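Local coordinates for adhesion and penetration protein autotransporter (Haemophilus influenzae, PDB 3SYJ) that promotes bacterial adherence to and invasion of host cells, self-associates through its passenger domain to aggregate bacteria, and is probably a serine protease, at residues 93-105 and 116-128. Residues are numbered along the deposited sequence; the frame is centred on the assembly and turned at random.
Sequences RFTYKIVKRNNYK and YHNPRLHKFVTEA
Ile98 and Leu121 form an antiparallel non-hydrogen-bonded pair; a beta bulge then shifts the register by one residue before the hydrogen-bonded pair Lys100 and Arg120. Val99 N donates to Arg120 O (2.8 Å), Arg120 N to Lys100 O and Tyr104 N to Tyr116 O. Asn102 grips Asn118 twice: its carbonyl takes Asn118 N, and its ND2 gives a straight bond to Asn118 O (2.9 Å). His117 ND1 points in its ring plane at Asn103 OD1 (2.9 Å), while Pro119 CG lies against one imidazole face. At the other end the Tyr96 ring, swung beside its own backbone N (chi1 -66°), is sandwiched between Val125 CG2, 3.7 Å from its centroid, and Phe94 CD2. Tyr96 OH makes a very short hydrogen bond to Glu127 OE1 (2.5 Å); Arg403, from strand 403-407 of the beta-helix, also hydrogen-bonds this hydroxyl. A water links Glu127 OE2, weakly, to Phe94 N. The His122 ring is clasped between Lys97 CG and Lys123 CG. Strand 79-80 completes this three-stranded antiparallel sheet of the S6 peptidase domain, whose chymotrypsin-like family fold leans on the passenger's beta-helix; the side chain of His117 lies about 10 Å from that of Ser218, the probable nucleophile.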
loop_
_atom_site.group_PDB
_atom_site.type_symbol
_atom_site.label_atom_id
_atom_site.label_comp_id
_atom_site.label_asym_id
_atom_site.label_seq_id
_atom_site.Cartn_x
_atom_site.Cartn_y
_atom_site.Cartn_z
ATOM N N ARG A 93 -10.432 -54.745 15.565
ATOM C CA ARG A 93 -9.375 -55.614 16.061
ATOM C C ARG A 93 -9.573 -57.037 15.524
ATOM O O ARG A 93 -10.697 -57.534 15.428
ATOM C CB ARG A 93 -9.301 -55.589 17.586
ATOM C CG ARG A 93 -7.905 -55.871 18.110
ATOM C CD ARG A 93 -7.870 -55.960 19.630
ATOM N NE ARG A 93 -7.792 -54.651 20.270
ATOM C CZ ARG A 93 -8.712 -54.177 21.101
ATOM N NH1 ARG A 93 -9.785 -54.905 21.404
ATOM N NH2 ARG A 93 -8.556 -52.977 21.638
ATOM N N PHE A 94 -8.475 -57.677 15.152
ATOM C CA PHE A 94 -8.544 -58.973 14.498
ATOM C C PHE A 94 -8.022 -60.076 15.412
ATOM O O PHE A 94 -7.002 -59.911 16.079
ATOM C CB PHE A 94 -7.758 -58.931 13.191
ATOM C CG PHE A 94 -7.927 -60.152 12.341
ATOM C CD1 PHE A 94 -9.070 -60.331 11.577
ATOM C CD2 PHE A 94 -6.933 -61.114 12.289
ATOM C CE1 PHE A 94 -9.225 -61.461 10.790
ATOM C CE2 PHE A 94 -7.078 -62.236 11.506
ATOM C CZ PHE A 94 -8.229 -62.413 10.752
ATOM N N THR A 95 -8.730 -61.199 15.441
ATOM C CA THR A 95 -8.326 -62.329 16.257
ATOM C C THR A 95 -7.440 -63.271 15.453
ATOM O O THR A 95 -7.917 -63.970 14.556
ATOM C CB THR A 95 -9.557 -63.084 16.806
ATOM O OG1 THR A 95 -10.393 -62.172 17.538
ATOM C CG2 THR A 95 -9.130 -64.214 17.733
ATOM N N TYR A 96 -6.142 -63.266 15.749
ATOM C CA TYR A 96 -5.213 -64.176 15.096
ATOM C C TYR A 96 -5.187 -65.500 15.847
ATOM O O TYR A 96 -4.917 -65.521 17.042
ATOM C CB TYR A 96 -3.807 -63.567 15.044
ATOM C CG TYR A 96 -3.735 -62.336 14.169
ATOM C CD1 TYR A 96 -3.592 -62.448 12.790
ATOM C CD2 TYR A 96 -3.822 -61.067 14.720
ATOM C CE1 TYR A 96 -3.548 -61.323 11.985
ATOM C CE2 TYR A 96 -3.770 -59.945 13.934
ATOM C CZ TYR A 96 -3.638 -60.078 12.564
ATOM O OH TYR A 96 -3.594 -58.955 11.787
ATOM N N LYS A 97 -5.461 -66.601 15.148
ATOM C CA LYS A 97 -5.559 -67.919 15.785
ATOM C C LYS A 97 -4.274 -68.733 15.727
ATOM O O LYS A 97 -3.629 -68.820 14.690
ATOM C CB LYS A 97 -6.671 -68.749 15.140
ATOM C CG LYS A 97 -8.052 -68.132 15.209
ATOM C CD LYS A 97 -9.039 -68.897 14.328
ATOM C CE LYS A 97 -10.391 -68.196 14.269
ATOM N NZ LYS A 97 -11.363 -68.932 13.412
ATOM N N ILE A 98 -3.926 -69.354 16.848
ATOM C CA ILE A 98 -2.821 -70.298 16.902
ATOM C C ILE A 98 -3.213 -71.598 16.192
ATOM O O ILE A 98 -4.235 -72.204 16.518
ATOM C CB ILE A 98 -2.439 -70.606 18.373
ATOM C CG1 ILE A 98 -1.758 -69.389 19.016
ATOM C CG2 ILE A 98 -1.548 -71.843 18.462
ATOM C CD1 ILE A 98 -1.640 -69.471 20.533
ATOM N N VAL A 99 -2.404 -72.020 15.223
ATOM C CA VAL A 99 -2.677 -73.240 14.470
ATOM C C VAL A 99 -1.657 -74.315 14.813
ATOM O O VAL A 99 -1.835 -75.482 14.480
ATOM C CB VAL A 99 -2.657 -72.986 12.947
ATOM C CG1 VAL A 99 -3.675 -71.914 12.585
ATOM C CG2 VAL A 99 -1.267 -72.575 12.482
ATOM N N LYS A 100 -0.586 -73.912 15.480
ATOM C CA LYS A 100 0.459 -74.835 15.890
ATOM C C LYS A 100 1.261 -74.167 16.999
ATOM O O LYS A 100 1.764 -73.058 16.817
ATOM C CB LYS A 100 1.350 -75.165 14.698
ATOM C CG LYS A 100 2.463 -76.140 14.996
ATOM C CD LYS A 100 1.903 -77.492 15.387
ATOM C CE LYS A 100 2.995 -78.541 15.375
ATOM N NZ LYS A 100 2.583 -79.783 16.073
ATOM N N ARG A 101 1.368 -74.837 18.147
ATOM C CA ARG A 101 1.996 -74.257 19.338
ATOM C C ARG A 101 3.516 -74.298 19.287
ATOM O O ARG A 101 4.185 -73.419 19.825
ATOM C CB ARG A 101 1.515 -74.968 20.606
ATOM C CG ARG A 101 0.008 -75.028 20.739
ATOM C CD ARG A 101 -0.423 -75.098 22.191
ATOM N NE ARG A 101 -1.653 -74.339 22.370
ATOM C CZ ARG A 101 -1.772 -73.262 23.138
ATOM N NH1 ARG A 101 -0.749 -72.811 23.849
ATOM N NH2 ARG A 101 -2.935 -72.651 23.217
ATOM N N ASN A 102 4.053 -75.326 18.642
ATOM C CA ASN A 102 5.489 -75.551 18.604
ATOM C C ASN A 102 6.102 -75.504 19.999
ATOM O O ASN A 102 7.004 -74.716 20.270
ATOM C CB ASN A 102 6.179 -74.557 17.668
ATOM C CG ASN A 102 5.757 -74.735 16.212
ATOM O OD1 ASN A 102 5.789 -75.841 15.679
ATOM N ND2 ASN A 102 5.363 -73.645 15.570
ATOM N N ASN A 103 5.597 -76.363 20.879
ATOM C CA ASN A 103 6.184 -76.545 22.197
ATOM C C ASN A 103 7.567 -77.175 22.071
ATOM O O ASN A 103 7.734 -78.228 21.461
ATOM C CB ASN A 103 5.277 -77.401 23.090
ATOM C CG ASN A 103 3.959 -76.712 23.420
ATOM O OD1 ASN A 103 3.902 -75.494 23.571
ATOM N ND2 ASN A 103 2.894 -77.495 23.536
ATOM N N TYR A 104 8.558 -76.500 22.636
ATOM C CA TYR A 104 9.942 -76.957 22.632
ATOM C C TYR A 104 10.094 -78.373 23.188
ATOM O O TYR A 104 9.483 -78.718 24.195
ATOM C CB TYR A 104 10.753 -76.002 23.492
ATOM C CG TYR A 104 12.237 -76.042 23.284
ATOM C CD1 TYR A 104 12.839 -75.255 22.313
ATOM C CD2 TYR A 104 13.047 -76.829 24.093
ATOM C CE1 TYR A 104 14.204 -75.267 22.139
ATOM C CE2 TYR A 104 14.414 -76.848 23.926
ATOM C CZ TYR A 104 14.989 -76.065 22.950
ATOM O OH TYR A 104 16.355 -76.076 22.778
ATOM N N LYS A 105 10.909 -79.187 22.524
ATOM C CA LYS A 105 11.272 -80.501 23.040
ATOM C C LYS A 105 12.759 -80.509 23.354
ATOM O O LYS A 105 13.589 -80.330 22.465
ATOM C CB LYS A 105 10.963 -81.606 22.025
ATOM C CG LYS A 105 11.309 -83.021 22.512
ATOM C CD LYS A 105 11.477 -83.998 21.346
ATOM C CE LYS A 105 11.714 -85.441 21.811
ATOM N NZ LYS A 105 10.449 -86.179 22.129
ATOM N N TYR A 116 8.772 -73.319 26.781
ATOM C CA TYR A 116 9.050 -72.395 25.694
ATOM C C TYR A 116 8.325 -72.876 24.455
ATOM O O TYR A 116 8.421 -74.048 24.103
ATOM C CB TYR A 116 10.556 -72.371 25.428
ATOM C CG TYR A 116 11.015 -71.327 24.434
ATOM C CD1 TYR A 116 11.767 -70.242 24.848
ATOM C CD2 TYR A 116 10.703 -71.433 23.080
ATOM C CE1 TYR A 116 12.201 -69.286 23.949
ATOM C CE2 TYR A 116 11.133 -70.478 22.168
ATOM C CZ TYR A 116 11.880 -69.407 22.613
ATOM O OH TYR A 116 12.317 -68.449 21.733
ATOM N N HIS A 117 7.589 -71.988 23.798
ATOM C CA HIS A 117 6.977 -72.346 22.516
ATOM C C HIS A 117 6.898 -71.185 21.510
ATOM O O HIS A 117 6.920 -70.012 21.891
ATOM C CB HIS A 117 5.613 -73.039 22.702
ATOM C CG HIS A 117 4.520 -72.140 23.195
ATOM N ND1 HIS A 117 3.322 -72.626 23.674
ATOM C CD2 HIS A 117 4.442 -70.790 23.291
ATOM C CE1 HIS A 117 2.550 -71.616 24.039
ATOM N NE2 HIS A 117 3.206 -70.491 23.818
ATOM N N ASN A 118 6.813 -71.534 20.227
ATOM C CA ASN A 118 6.781 -70.568 19.127
ATOM C C ASN A 118 5.544 -70.744 18.248
ATOM O O ASN A 118 5.645 -71.240 17.127
ATOM C CB ASN A 118 8.023 -70.726 18.256
ATOM C CG ASN A 118 9.095 -69.711 18.574
ATOM O OD1 ASN A 118 8.838 -68.507 18.590
ATOM N ND2 ASN A 118 10.310 -70.186 18.809
ATOM N N PRO A 119 4.371 -70.340 18.755
ATOM C CA PRO A 119 3.100 -70.543 18.052
ATOM C C PRO A 119 3.069 -69.923 16.660
ATOM O O PRO A 119 3.608 -68.836 16.433
ATOM C CB PRO A 119 2.083 -69.843 18.956
ATOM C CG PRO A 119 2.699 -69.861 20.308
ATOM C CD PRO A 119 4.181 -69.724 20.077
ATOM N N ARG A 120 2.436 -70.639 15.734
ATOM C CA ARG A 120 2.178 -70.155 14.385
ATOM C C ARG A 120 0.724 -69.683 14.334
ATOM O O ARG A 120 -0.166 -70.351 14.863
ATOM C CB ARG A 120 2.413 -71.291 13.381
ATOM C CG ARG A 120 2.253 -70.927 11.915
ATOM C CD ARG A 120 2.292 -72.175 11.040
ATOM N NE ARG A 120 2.528 -71.853 9.636
ATOM C CZ ARG A 120 2.155 -72.619 8.613
ATOM N NH1 ARG A 120 1.521 -73.765 8.828
ATOM N NH2 ARG A 120 2.412 -72.236 7.369
ATOM N N LEU A 121 0.497 -68.523 13.723
ATOM C CA LEU A 121 -0.835 -67.929 13.618
ATOM C C LEU A 121 -1.449 -68.247 12.260
ATOM O O LEU A 121 -0.739 -68.587 11.328
ATOM C CB LEU A 121 -0.742 -66.417 13.805
ATOM C CG LEU A 121 -0.058 -65.996 15.105
ATOM C CD1 LEU A 121 0.067 -64.477 15.190
ATOM C CD2 LEU A 121 -0.820 -66.544 16.294
ATOM N N HIS A 122 -2.766 -68.137 12.145
ATOM C CA HIS A 122 -3.428 -68.535 10.912
ATOM C C HIS A 122 -3.367 -67.461 9.823
ATOM O O HIS A 122 -3.596 -67.761 8.652
ATOM C CB HIS A 122 -4.866 -69.025 11.167
ATOM C CG HIS A 122 -5.887 -67.934 11.279
ATOM N ND1 HIS A 122 -5.782 -66.899 12.184
ATOM C CD2 HIS A 122 -7.056 -67.740 10.620
ATOM C CE1 HIS A 122 -6.830 -66.105 12.064
ATOM N NE2 HIS A 122 -7.617 -66.591 11.120
ATOM N N LYS A 123 -3.031 -66.229 10.206
ATOM C CA LYS A 123 -2.904 -65.131 9.247
ATOM C C LYS A 123 -1.632 -64.320 9.467
ATOM O O LYS A 123 -1.138 -64.243 10.591
ATOM C CB LYS A 123 -4.099 -64.192 9.357
ATOM C CG LYS A 123 -5.419 -64.777 8.886
ATOM C CD LYS A 123 -5.496 -64.870 7.377
ATOM C CE LYS A 123 -6.870 -65.373 6.949
ATOM N NZ LYS A 123 -7.038 -65.372 5.464
ATOM N N PHE A 124 -1.108 -63.710 8.402
ATOM C CA PHE A 124 -0.027 -62.730 8.542
ATOM C C PHE A 124 -0.555 -61.557 9.357
ATOM O O PHE A 124 -1.654 -61.072 9.096
ATOM C CB PHE A 124 0.441 -62.193 7.189
ATOM C CG PHE A 124 1.207 -63.183 6.356
ATOM C CD1 PHE A 124 1.580 -64.409 6.869
ATOM C CD2 PHE A 124 1.582 -62.860 5.055
ATOM C CE1 PHE A 124 2.296 -65.310 6.087
ATOM C CE2 PHE A 124 2.303 -63.755 4.275
ATOM C CZ PHE A 124 2.658 -64.979 4.789
ATOM N N VAL A 125 0.221 -61.095 10.337
ATOM C CA VAL A 125 -0.195 -59.956 11.149
ATOM C C VAL A 125 0.123 -58.645 10.440
ATOM O O VAL A 125 1.254 -58.421 10.025
ATOM C CB VAL A 125 0.474 -59.967 12.545
ATOM C CG1 VAL A 125 0.154 -58.669 13.305
ATOM C CG2 VAL A 125 0.047 -61.203 13.340
ATOM N N THR A 126 -0.877 -57.781 10.309
ATOM C CA THR A 126 -0.727 -56.548 9.538
ATOM C C THR A 126 -0.535 -55.301 10.409
ATOM O O THR A 126 -0.019 -54.289 9.943
ATOM C CB THR A 126 -1.967 -56.307 8.664
ATOM O OG1 THR A 126 -3.138 -56.321 9.494
ATOM C CG2 THR A 126 -2.088 -57.391 7.570
ATOM N N GLU A 127 -0.962 -55.369 11.669
ATOM C CA GLU A 127 -1.035 -54.177 12.521
ATOM C C GLU A 127 0.319 -53.679 13.017
ATOM O O GLU A 127 0.449 -52.524 13.413
ATOM C CB GLU A 127 -1.965 -54.426 13.719
ATOM C CG GLU A 127 -3.460 -54.485 13.389
ATOM C CD GLU A 127 -3.893 -55.813 12.785
ATOM O OE1 GLU A 127 -3.063 -56.745 12.750
ATOM O OE2 GLU A 127 -5.066 -55.921 12.341
ATOM N N ALA A 128 1.322 -54.549 12.995
ATOM C CA ALA A 128 2.639 -54.218 13.529
ATOM C C ALA A 128 3.744 -55.028 12.858
ATOM O O ALA A 128 3.529 -56.173 12.440
ATOM C CB ALA A 128 2.666 -54.453 15.041
HETATM O O HOH W 1 -6.399 -55.802 14.906
#